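Local coordinates for protein mannitol dehydrogenase (Pseudomonas fluorescens, PDB 1M2W) that probably catalyses the NAD-dependent interconversion of D-mannitol and D-fructose, and here holds both NAD and D-mannitol, at residues P13-P18 with T94-I99; F83-L88 with V256-F261; H303-Y308 with A404-A409; K381-T386 with E452-T457. All blocks are in the same frame, centred on the assembly; numbering follows the deposited sequence.

Interaction 1 (P13-P18 with T94-I99); sequences PEVKLP and TEVRVI
Two straight backbone bonds pin Lys16 to the strand: its N gives a hydrogen to Val96 O (2.9 Å), and its O takes one from Val98 N (2.8 Å, 169° at the hydrogen). Both sit about the single bridge between Lys16 and Arg97. The tight side is mainly apolar. Val15 CG1 meets Val98 CG2 at 4.0 Å, and the ring of Pro18 rests on a backbone oxygen, CD 3.4 Å from Val98 O, while Leu3 and Leu8 also touch Val98 and strand 83-87 backs Val96. The other side is polar and lined by water, with Lys16 exposed. Its one close point is Lys16 CB, 3.5 Å above the centre of one face of the Arg97 guanidinium, whose chain, bent at chi3 (-68°), turns back toward Glu95. Arg97 NE donates nearly straight to Glu95 OE1 (2.7 Å) as a salt bridge, within the guanidinium plane but from above the carboxylate plane. One water joins Leu17 O to Arg97 NH1, and another joins Glu14 O to Val96 N. The ammonium of Lys16 leads away from the strand. An alanine at Arg97 is likely to leave the Glu95 carboxylate without its charge partner and Lys16 CB without the flat surface it covers. With a backbone bond at each end of one residue, segment 13-18 forms an isolated parallel beta bridge along strand 96-107 of the Rossmann-domain sheet.

Interaction 2 (F83-L88 with V256-F261); sequences FTLYEL and VVCEPF
Val256 sets CG1 between its backbone N and carbonyl carbon (chi1 58°), which carries that methyl to the edge of the Phe83 ring, 3.7 Å from CE1. Cys258 SG takes the equivalent rotation and lies 3.8 Å from Leu85 CD2. Both groups belong to a parallel beta pair at the margin of the Rossmann-domain sheet, where strand 256-258 is outermost and runs beside strand 83-87, their axes 24° apart. The register is Leu85 with Val256, Tyr86 with Val257 and Glu87 with Cys258. Four backbone bonds hold it. Tyr86 N to Val256 O is the shortest at 2.7 Å; Cys258 N to Tyr86 O is longer at 3.2 Å, its donor standing 42° above the carbonyl plane.

Across this pair, the side-chain contacts on the face bearing Tyr86 and Val257 are between carbons. The two side chains lie alongside each other and point the same way, Tyr86 CD2 to Val257 CG2 at 3.8 Å. Leu88 slants over them, its CD1 touching Val257 CG1 while its CD2 rests on one face of the tyrosine ring, toward the rim. Helix 238-248 covers this side through His240 and Leu244.

On the other face Val256 touches Thr233, an NAD-binding residue. Beyond the strand, Glu259 forms a salt bridge with Arg361. The extended chain of Glu87 reaches over Pro260; its OE2 forms a salt bridge with Arg231 and also accepts a hydrogen from a water (2.8 Å) whose other hydrogen goes to Pro260 O at 2.7 Å.

Interaction 3 (H303-Y308 with A404-A409); sequences HLALTY and ALVVAA. With MTL (D-mannitol), chain D.
D-mannitol O5 and His303 ND1 share a hydrogen bond of 2.7 Å at the ligand-facing side of helix 289-313. The oxygen lies near the plane of the imidazole, at its edge, while Phe362 stacks on the ring. Further along the same helix, Leu304, Ala305 and Tyr308 meet helix 401-413. Val406 carries most of the contact. With CG1 anti to its own N (chi1 -177°), its two methyls divide between neighbouring residues: CG1 reaches Leu304 O at 3.6 Å, whereas CG2 comes against Ala305 CB at 3.7 Å. One turn on, Tyr308 CB meets Ala409 CB at 3.8 Å. With alanines at Ala305 and Ala409 the axes approach to 8.7 Å, crossing at 42°. Beyond CB the Tyr308 ring leads away, with Thr307 CG2 over the centre of one face and Tyr308 OH hydrogen-bonded to Cys375 O. Tyr330 touches both Ala305 and Val406, so helix 325-339 borders the seam. The contact is thus apolar helix-helix packing in the all-helical C-terminal domain of the mannitol dehydrogenase family, on a long helix that also supplies His303 to the D-mannitol site.

Interaction 4 (K381-T386 with E452-T457); sequences KFPKFT and EEIFGT. With MTL (D-mannitol), chain D.
Pro383 and Ile454 bring the two backbones nearest, with their CA atoms 5.3 Å apart. Helix 378-385 is kinked here, since the N of Pro383 and of Lys384 lacks a bond to the preceding turn; the short helix 452-455 is followed by Gly456, whose positive phi (74°) takes the chain out of helical geometry. The proline ring faces the end of that helix: its CB lies 3.5 Å from Ile454 O, and its CG 3.9 Å from Glu453 O. These are van der Waals contacts of ring carbons with backbone oxygens.

Ile454 CG2, anti to its backbone N, is the methyl that does most of the touching. It approaches Phe382 CB at 4.0 Å and Pro383 CD at 4.2 Å, and also stands above the centre of one face of its neighbour's ring, Phe455. The Phe382 and Phe455 rings meet more loosely, and Trp410 of helix 401-413 contacts both. The pair thus belongs to the helical core of the C-terminal domain, where helix 378-385 has one side against other helices and another toward the substrate.

On that second side the extended chain of Lys381 carries NZ to D-mannitol O6, to which it donates at 2.9 Å. The same ammonium is hydrogen-bonded to the carbonyls of Val374 and Ser376, which probably help to position it. A methionine in its place would probably leave O6 without this donor and the two carbonyls without their shared partner. Phe385 turns its ring edge to the same hydroxyl, O6 lying in the ring plane 4.0 Å from CE1.

Overall arrangement
Interactions 1 and 2 build one edge of the Rossmann-domain sheet: strands 96-107 and 83-87 are antiparallel neighbours, and Arg97 O lies 2.7 Å from Leu85 N, a probable hydrogen bond. Interactions 3 and 4, their centres 13 Å apart, share the helical C-terminal domain, where Tyr308 CE1 packs on Phe382 CE1 at 3.7 Å. D-mannitol connects these two directly, bonded by His303 and by Lys381; Asp230, Lys295, Asn300, Arg231 and Arg373 also hydrogen-bond to it. From the other domain, the Glu259 side chain of interaction 2 comes within about 5 Å of D-mannitol and about 7 Å of NAD. Interaction 1 is more remote, with the Ile99 side chain about 14 Å from NAD.

Interaction 1 (P13-P18 with T94-I99)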
# COMPACT_ATOMS: atom_id res chain seq x y z
N PRO A 13 23.14 -13.47 19.05
CA PRO A 13 22.86 -12.54 20.15
C PRO A 13 22.22 -11.20 19.83
O PRO A 13 21.47 -10.66 20.66
CB PRO A 13 24.24 -12.38 20.85
CG PRO A 13 25.21 -12.67 19.77
CD PRO A 13 24.58 -13.81 18.99
N GLU A 14 22.50 -10.66 18.66
CA GLU A 14 21.93 -9.38 18.28
C GLU A 14 20.45 -9.51 17.90
O GLU A 14 19.73 -8.52 17.83
CB GLU A 14 22.70 -8.77 17.10
CG GLU A 14 22.54 -9.50 15.74
CD GLU A 14 23.55 -10.61 15.51
OE1 GLU A 14 24.13 -11.13 16.51
OE2 GLU A 14 23.76 -10.97 14.33
N VAL A 15 20.00 -10.74 17.67
CA VAL A 15 18.58 -10.93 17.27
C VAL A 15 17.56 -10.69 18.39
O VAL A 15 17.55 -11.39 19.40
CB VAL A 15 18.39 -12.30 16.68
CG1 VAL A 15 16.93 -12.43 16.13
CG2 VAL A 15 19.38 -12.45 15.53
N LYS A 16 16.69 -9.69 18.19
CA LYS A 16 15.68 -9.35 19.20
C LYS A 16 14.55 -10.38 19.14
O LYS A 16 14.14 -10.80 18.06
CB LYS A 16 15.17 -7.92 18.95
CG LYS A 16 16.27 -6.87 18.83
CD LYS A 16 17.20 -6.93 20.08
CE LYS A 16 18.46 -6.06 19.92
NZ LYS A 16 19.41 -6.16 21.12
N LEU A 17 14.04 -10.79 20.30
CA LEU A 17 13.03 -11.83 20.35
C LEU A 17 11.77 -11.39 21.05
O LEU A 17 11.79 -10.45 21.84
CB LEU A 17 13.56 -13.05 21.11
CG LEU A 17 14.96 -13.52 20.76
CD1 LEU A 17 15.47 -14.50 21.84
CD2 LEU A 17 14.92 -14.21 19.39
N PRO A 18 10.66 -12.09 20.77
CA PRO A 18 9.42 -11.72 21.44
C PRO A 18 9.66 -11.88 22.94
O PRO A 18 10.30 -12.87 23.38
CB PRO A 18 8.43 -12.76 20.93
CG PRO A 18 8.89 -13.03 19.55
CD PRO A 18 10.42 -13.14 19.76
N THR A 94 19.85 -0.07 12.81
CA THR A 94 19.00 -1.11 12.27
C THR A 94 18.97 -2.31 13.21
O THR A 94 19.99 -2.66 13.82
CB THR A 94 19.50 -1.56 10.90
OG1 THR A 94 20.76 -2.21 11.04
CG2 THR A 94 19.66 -0.36 9.98
N GLU A 95 17.82 -2.95 13.36
CA GLU A 95 17.75 -4.10 14.22
C GLU A 95 17.19 -5.29 13.42
O GLU A 95 16.61 -5.09 12.35
CB GLU A 95 16.87 -3.83 15.46
CG GLU A 95 15.38 -3.99 15.27
CD GLU A 95 14.57 -3.75 16.58
OE1 GLU A 95 13.34 -3.85 16.52
OE2 GLU A 95 15.16 -3.47 17.65
N VAL A 96 17.44 -6.49 13.93
CA VAL A 96 16.94 -7.75 13.33
C VAL A 96 16.08 -8.30 14.45
O VAL A 96 16.56 -8.47 15.58
CB VAL A 96 18.07 -8.74 13.01
CG1 VAL A 96 17.47 -10.03 12.47
CG2 VAL A 96 19.02 -8.14 12.02
N ARG A 97 14.82 -8.58 14.14
CA ARG A 97 13.89 -9.00 15.20
C ARG A 97 12.93 -10.08 14.77
O ARG A 97 12.40 -10.00 13.66
CB ARG A 97 13.08 -7.78 15.63
CG ARG A 97 11.91 -8.07 16.60
CD ARG A 97 11.16 -6.75 16.92
NE ARG A 97 12.02 -5.85 17.72
CZ ARG A 97 12.24 -5.99 19.02
NH1 ARG A 97 11.69 -6.99 19.69
NH2 ARG A 97 13.03 -5.11 19.66
N VAL A 98 12.67 -11.06 15.64
CA VAL A 98 11.69 -12.09 15.32
C VAL A 98 10.33 -11.58 15.83
O VAL A 98 10.20 -11.20 16.99
CB VAL A 98 12.02 -13.42 16.00
CG1 VAL A 98 10.88 -14.44 15.76
CG2 VAL A 98 13.31 -13.97 15.39
N ILE A 99 9.33 -11.59 14.95
CA ILE A 99 7.99 -11.12 15.24
C ILE A 99 7.09 -12.32 15.54
O ILE A 99 7.09 -13.33 14.78
CB ILE A 99 7.41 -10.35 14.02
CG1 ILE A 99 8.30 -9.12 13.73
CG2 ILE A 99 5.91 -9.92 14.29
CD1 ILE A 99 8.34 -8.09 14.86
O HOH W 1 19.40 -6.38 16.06
O HOH W 2 12.32 -7.80 22.36

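Interaction 2 (F83-L88 with V256-F261)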
# COMPACT_ATOMS: atom_id res chain seq x y z
N PHE A 83 8.43 -14.94 12.06
CA PHE A 83 9.15 -14.46 10.86
C PHE A 83 10.08 -13.38 11.32
O PHE A 83 9.84 -12.76 12.37
CB PHE A 83 8.21 -13.95 9.72
CG PHE A 83 7.38 -12.74 10.10
CD1 PHE A 83 7.86 -11.44 9.87
CD2 PHE A 83 6.15 -12.91 10.74
CE1 PHE A 83 7.10 -10.31 10.27
CE2 PHE A 83 5.39 -11.77 11.15
CZ PHE A 83 5.87 -10.50 10.91
N THR A 84 11.13 -13.12 10.54
CA THR A 84 12.12 -12.10 10.91
C THR A 84 11.82 -10.77 10.22
O THR A 84 11.60 -10.76 9.00
CB THR A 84 13.55 -12.53 10.47
OG1 THR A 84 13.82 -13.87 10.87
CG2 THR A 84 14.62 -11.60 11.08
N LEU A 85 11.78 -9.70 11.02
CA LEU A 85 11.65 -8.35 10.48
C LEU A 85 13.11 -7.89 10.36
O LEU A 85 13.81 -7.73 11.37
CB LEU A 85 10.86 -7.48 11.45
CG LEU A 85 10.66 -6.05 10.95
CD1 LEU A 85 9.26 -5.62 11.27
CD2 LEU A 85 11.65 -5.12 11.61
N TYR A 86 13.55 -7.62 9.14
CA TYR A 86 14.97 -7.31 8.88
C TYR A 86 15.15 -5.88 8.40
O TYR A 86 14.91 -5.60 7.22
CB TYR A 86 15.45 -8.34 7.84
CG TYR A 86 16.90 -8.34 7.48
CD1 TYR A 86 17.85 -7.74 8.30
CD2 TYR A 86 17.33 -8.97 6.31
CE1 TYR A 86 19.25 -7.78 7.97
CE2 TYR A 86 18.71 -9.02 5.98
CZ TYR A 86 19.64 -8.42 6.82
OH TYR A 86 20.97 -8.39 6.46
N GLU A 87 15.53 -4.98 9.31
CA GLU A 87 15.70 -3.59 8.91
C GLU A 87 16.99 -3.39 8.12
O GLU A 87 18.04 -3.93 8.49
CB GLU A 87 15.72 -2.65 10.13
CG GLU A 87 14.45 -2.66 10.93
CD GLU A 87 14.46 -1.63 12.06
OE1 GLU A 87 15.56 -1.15 12.44
OE2 GLU A 87 13.37 -1.34 12.57
N LEU A 88 16.91 -2.65 7.02
CA LEU A 88 18.11 -2.37 6.23
C LEU A 88 18.16 -0.86 6.02
O LEU A 88 17.18 -0.23 5.66
CB LEU A 88 18.06 -3.08 4.87
CG LEU A 88 18.25 -4.60 4.95
CD1 LEU A 88 18.10 -5.17 3.51
CD2 LEU A 88 19.64 -4.95 5.53
N VAL A 256 10.84 -10.38 6.28
CA VAL A 256 10.34 -9.17 5.64
C VAL A 256 11.41 -8.12 5.86
O VAL A 256 11.90 -7.95 6.97
CB VAL A 256 8.97 -8.69 6.21
CG1 VAL A 256 9.03 -8.42 7.73
CG2 VAL A 256 8.57 -7.39 5.48
N VAL A 257 11.86 -7.49 4.77
CA VAL A 257 12.87 -6.43 4.87
C VAL A 257 12.11 -5.12 4.88
O VAL A 257 11.07 -5.00 4.21
CB VAL A 257 13.80 -6.44 3.64
CG1 VAL A 257 14.52 -5.09 3.47
CG2 VAL A 257 14.84 -7.51 3.81
N CYS A 258 12.57 -4.14 5.65
CA CYS A 258 11.90 -2.83 5.66
C CYS A 258 12.94 -1.81 6.11
O CYS A 258 14.02 -2.18 6.58
CB CYS A 258 10.72 -2.80 6.65
SG CYS A 258 11.17 -3.23 8.38
N GLU A 259 12.61 -0.53 5.97
CA GLU A 259 13.51 0.54 6.42
C GLU A 259 13.27 0.75 7.92
O GLU A 259 12.26 0.29 8.48
CB GLU A 259 13.17 1.86 5.70
CG GLU A 259 11.71 2.29 6.04
CD GLU A 259 11.37 3.65 5.45
OE1 GLU A 259 10.18 3.90 5.16
OE2 GLU A 259 12.29 4.50 5.32
N PRO A 260 14.20 1.44 8.61
CA PRO A 260 14.03 1.69 10.04
C PRO A 260 12.81 2.57 10.36
O PRO A 260 12.12 2.34 11.35
CB PRO A 260 15.33 2.41 10.43
CG PRO A 260 16.33 1.85 9.48
CD PRO A 260 15.58 1.78 8.17
N PHE A 261 12.57 3.59 9.54
CA PHE A 261 11.48 4.53 9.81
C PHE A 261 10.12 3.86 9.72
O PHE A 261 9.93 3.00 8.87
CB PHE A 261 11.49 5.69 8.81
CG PHE A 261 10.37 6.68 9.04
CD1 PHE A 261 10.49 7.66 10.04
CD2 PHE A 261 9.19 6.62 8.31
CE1 PHE A 261 9.42 8.57 10.29
CE2 PHE A 261 8.13 7.52 8.56
CZ PHE A 261 8.26 8.49 9.54
O HOH W 3 12.92 1.17 13.62

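Interaction 3 (H303-Y308 with A404-A409)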
# COMPACT_ATOMS: atom_id res chain seq x y z
N HIS A 303 7.41 8.85 -5.37
CA HIS A 303 7.71 7.51 -5.87
C HIS A 303 7.24 7.35 -7.34
O HIS A 303 7.99 6.84 -8.20
CB HIS A 303 7.00 6.45 -5.00
CG HIS A 303 7.90 5.72 -4.04
ND1 HIS A 303 7.40 4.91 -3.05
CD2 HIS A 303 9.25 5.72 -3.90
CE1 HIS A 303 8.41 4.42 -2.33
NE2 HIS A 303 9.54 4.90 -2.83
N LEU A 304 5.99 7.75 -7.67
CA LEU A 304 5.58 7.61 -9.08
C LEU A 304 6.40 8.50 -10.02
O LEU A 304 6.71 8.11 -11.17
CB LEU A 304 4.08 7.91 -9.28
CG LEU A 304 3.10 6.92 -8.63
CD1 LEU A 304 1.71 7.08 -9.31
CD2 LEU A 304 3.57 5.46 -8.81
N ALA A 305 6.75 9.70 -9.55
CA ALA A 305 7.55 10.62 -10.37
C ALA A 305 8.91 10.05 -10.67
O ALA A 305 9.50 10.33 -11.74
CB ALA A 305 7.72 11.99 -9.66
N LEU A 306 9.45 9.27 -9.74
CA LEU A 306 10.78 8.71 -10.01
C LEU A 306 10.75 7.40 -10.76
O LEU A 306 11.64 7.12 -11.58
CB LEU A 306 11.52 8.38 -8.71
CG LEU A 306 11.78 9.51 -7.72
CD1 LEU A 306 12.11 8.92 -6.35
CD2 LEU A 306 12.95 10.37 -8.25
N THR A 307 9.74 6.59 -10.48
CA THR A 307 9.77 5.19 -10.94
C THR A 307 9.68 4.84 -12.42
O THR A 307 10.45 3.97 -12.91
CB THR A 307 8.76 4.34 -10.08
OG1 THR A 307 9.21 2.97 -10.03
CG2 THR A 307 7.32 4.43 -10.63
N TYR A 308 8.81 5.53 -13.16
CA TYR A 308 8.69 5.24 -14.59
C TYR A 308 9.86 5.84 -15.33
O TYR A 308 10.42 5.17 -16.18
CB TYR A 308 7.31 5.71 -15.13
CG TYR A 308 6.20 5.02 -14.36
CD1 TYR A 308 5.34 5.74 -13.53
CD2 TYR A 308 6.04 3.62 -14.40
CE1 TYR A 308 4.35 5.10 -12.76
CE2 TYR A 308 5.07 2.98 -13.63
CZ TYR A 308 4.22 3.73 -12.81
OH TYR A 308 3.25 3.12 -12.05
N ALA A 404 2.79 16.42 -15.46
CA ALA A 404 2.46 15.76 -16.72
C ALA A 404 3.57 14.80 -17.13
O ALA A 404 3.31 13.77 -17.80
CB ALA A 404 2.26 16.81 -17.85
N LEU A 405 4.80 15.14 -16.78
CA LEU A 405 5.95 14.27 -17.14
C LEU A 405 5.78 12.89 -16.48
O LEU A 405 6.16 11.85 -17.06
CB LEU A 405 7.30 14.88 -16.70
CG LEU A 405 8.55 14.03 -17.04
CD1 LEU A 405 8.67 13.78 -18.56
CD2 LEU A 405 9.80 14.73 -16.51
N VAL A 406 5.20 12.88 -15.28
CA VAL A 406 5.00 11.58 -14.61
C VAL A 406 4.05 10.74 -15.46
O VAL A 406 4.24 9.53 -15.62
CB VAL A 406 4.35 11.76 -13.19
CG1 VAL A 406 4.21 10.38 -12.49
CG2 VAL A 406 5.20 12.75 -12.32
N VAL A 407 2.99 11.35 -15.98
CA VAL A 407 2.02 10.62 -16.80
C VAL A 407 2.61 10.24 -18.17
O VAL A 407 2.35 9.12 -18.70
CB VAL A 407 0.70 11.47 -17.00
CG1 VAL A 407 -0.36 10.65 -17.76
CG2 VAL A 407 0.13 11.84 -15.63
N ALA A 408 3.44 11.13 -18.72
CA ALA A 408 4.07 10.88 -20.02
C ALA A 408 5.08 9.73 -19.84
O ALA A 408 5.20 8.87 -20.73
CB ALA A 408 4.79 12.12 -20.50
N ALA A 409 5.78 9.73 -18.71
CA ALA A 409 6.75 8.67 -18.42
C ALA A 409 6.01 7.34 -18.36
O ALA A 409 6.47 6.35 -18.94
CB ALA A 409 7.46 8.91 -17.09
O1 MTL D . 5.06 3.98 3.19
C1 MTL D . 5.64 4.04 1.87
C2 MTL D . 4.75 3.23 0.94
O2 MTL D . 3.39 3.76 0.90
C3 MTL D . 5.36 3.15 -0.46
O3 MTL D . 6.54 2.30 -0.38
C4 MTL D . 4.35 2.53 -1.46
O4 MTL D . 4.26 1.11 -1.25
C5 MTL D . 4.80 2.78 -2.89
O5 MTL D . 4.76 4.18 -3.18
C6 MTL D . 3.90 2.01 -3.93
O6 MTL D . 4.22 2.49 -5.23

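Interaction 4 (K381-T386 with E452-T457)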
# COMPACT_ATOMS: atom_id res chain seq x y z
N LYS A 381 -2.68 3.19 -8.93
CA LYS A 381 -1.95 4.20 -8.13
C LYS A 381 -2.11 5.65 -8.61
O LYS A 381 -2.16 6.57 -7.78
CB LYS A 381 -0.46 3.84 -8.08
CG LYS A 381 -0.16 2.60 -7.23
CD LYS A 381 1.30 2.13 -7.40
CE LYS A 381 1.64 0.93 -6.47
NZ LYS A 381 3.01 0.42 -6.85
N PHE A 382 -2.20 5.86 -9.92
CA PHE A 382 -2.29 7.23 -10.41
C PHE A 382 -3.43 8.02 -9.80
O PHE A 382 -3.24 9.17 -9.36
CB PHE A 382 -2.36 7.28 -11.95
CG PHE A 382 -1.01 7.48 -12.60
CD1 PHE A 382 -0.27 6.39 -13.09
CD2 PHE A 382 -0.45 8.74 -12.65
CE1 PHE A 382 1.04 6.58 -13.61
CE2 PHE A 382 0.85 8.94 -13.16
CZ PHE A 382 1.60 7.83 -13.65
N PRO A 383 -4.65 7.45 -9.76
CA PRO A 383 -5.73 8.25 -9.17
C PRO A 383 -5.59 8.56 -7.67
O PRO A 383 -6.24 9.47 -7.17
CB PRO A 383 -7.02 7.42 -9.45
CG PRO A 383 -6.46 5.96 -9.69
CD PRO A 383 -5.16 6.24 -10.45
N LYS A 384 -4.78 7.79 -6.96
CA LYS A 384 -4.55 7.99 -5.53
C LYS A 384 -3.34 8.88 -5.22
O LYS A 384 -3.38 9.72 -4.32
CB LYS A 384 -4.30 6.65 -4.83
CG LYS A 384 -5.53 5.93 -4.31
CD LYS A 384 -6.54 5.72 -5.37
CE LYS A 384 -7.61 4.76 -4.84
NZ LYS A 384 -8.58 4.47 -5.95
N PHE A 385 -2.28 8.72 -6.01
CA PHE A 385 -1.02 9.40 -5.69
C PHE A 385 -0.68 10.67 -6.45
O PHE A 385 0.04 11.53 -5.94
CB PHE A 385 0.16 8.44 -5.97
CG PHE A 385 0.15 7.14 -5.18
CD1 PHE A 385 1.09 6.17 -5.48
CD2 PHE A 385 -0.75 6.91 -4.13
CE1 PHE A 385 1.16 4.95 -4.75
CE2 PHE A 385 -0.70 5.69 -3.37
CZ PHE A 385 0.27 4.71 -3.70
N THR A 386 -1.21 10.78 -7.65
CA THR A 386 -0.79 11.83 -8.55
C THR A 386 -1.90 12.70 -9.12
O THR A 386 -1.76 13.92 -9.20
CB THR A 386 0.00 11.14 -9.69
OG1 THR A 386 1.09 10.41 -9.12
CG2 THR A 386 0.55 12.16 -10.72
N GLU A 452 -11.45 7.54 -17.57
CA GLU A 452 -11.94 8.24 -16.39
C GLU A 452 -11.59 7.67 -15.03
O GLU A 452 -11.28 8.45 -14.11
CB GLU A 452 -13.45 8.39 -16.47
CG GLU A 452 -13.92 9.82 -16.32
CD GLU A 452 -15.43 9.92 -16.37
OE1 GLU A 452 -16.07 9.87 -15.29
OE2 GLU A 452 -15.98 10.03 -17.50
N GLU A 453 -11.66 6.35 -14.86
CA GLU A 453 -11.36 5.78 -13.55
C GLU A 453 -9.87 5.88 -13.18
O GLU A 453 -9.50 5.54 -12.05
CB GLU A 453 -11.84 4.32 -13.42
CG GLU A 453 -11.17 3.32 -14.36
CD GLU A 453 -11.86 3.23 -15.73
OE1 GLU A 453 -12.48 4.22 -16.19
OE2 GLU A 453 -11.75 2.16 -16.35
N ILE A 454 -9.03 6.32 -14.13
CA ILE A 454 -7.61 6.53 -13.84
C ILE A 454 -7.34 8.05 -13.74
O ILE A 454 -6.81 8.50 -12.73
CB ILE A 454 -6.67 5.98 -14.94
CG1 ILE A 454 -6.85 4.46 -15.05
CG2 ILE A 454 -5.17 6.35 -14.64
CD1 ILE A 454 -6.01 3.85 -16.17
N PHE A 455 -7.75 8.81 -14.76
CA PHE A 455 -7.46 10.25 -14.83
C PHE A 455 -8.53 11.30 -14.54
O PHE A 455 -8.21 12.50 -14.47
CB PHE A 455 -6.87 10.56 -16.20
CG PHE A 455 -5.60 9.82 -16.47
CD1 PHE A 455 -5.57 8.80 -17.40
CD2 PHE A 455 -4.42 10.14 -15.76
CE1 PHE A 455 -4.36 8.09 -17.66
CE2 PHE A 455 -3.23 9.43 -16.01
CZ PHE A 455 -3.20 8.40 -16.97
N GLY A 456 -9.78 10.87 -14.39
CA GLY A 456 -10.83 11.82 -14.08
C GLY A 456 -11.22 12.67 -15.26
O GLY A 456 -10.80 12.40 -16.38
N THR A 457 -11.99 13.74 -15.03
CA THR A 457 -12.43 14.56 -16.13
C THR A 457 -11.70 15.89 -16.34
O THR A 457 -11.79 16.47 -17.43
CB THR A 457 -13.93 14.83 -16.02
OG1 THR A 457 -14.21 15.37 -14.73
CG2 THR A 457 -14.71 13.53 -16.17
O1 MTL D . 5.06 3.98 3.19
C1 MTL D . 5.64 4.04 1.87
C2 MTL D . 4.75 3.23 0.94
O2 MTL D . 3.39 3.76 0.90
C3 MTL D . 5.36 3.15 -0.46
O3 MTL D . 6.54 2.30 -0.38
C4 MTL D . 4.35 2.53 -1.46
O4 MTL D . 4.26 1.11 -1.25
C5 MTL D . 4.80 2.78 -2.89
O5 MTL D . 4.76 4.18 -3.18
C6 MTL D . 3.90 2.01 -3.93
O6 MTL D . 4.22 2.49 -5.23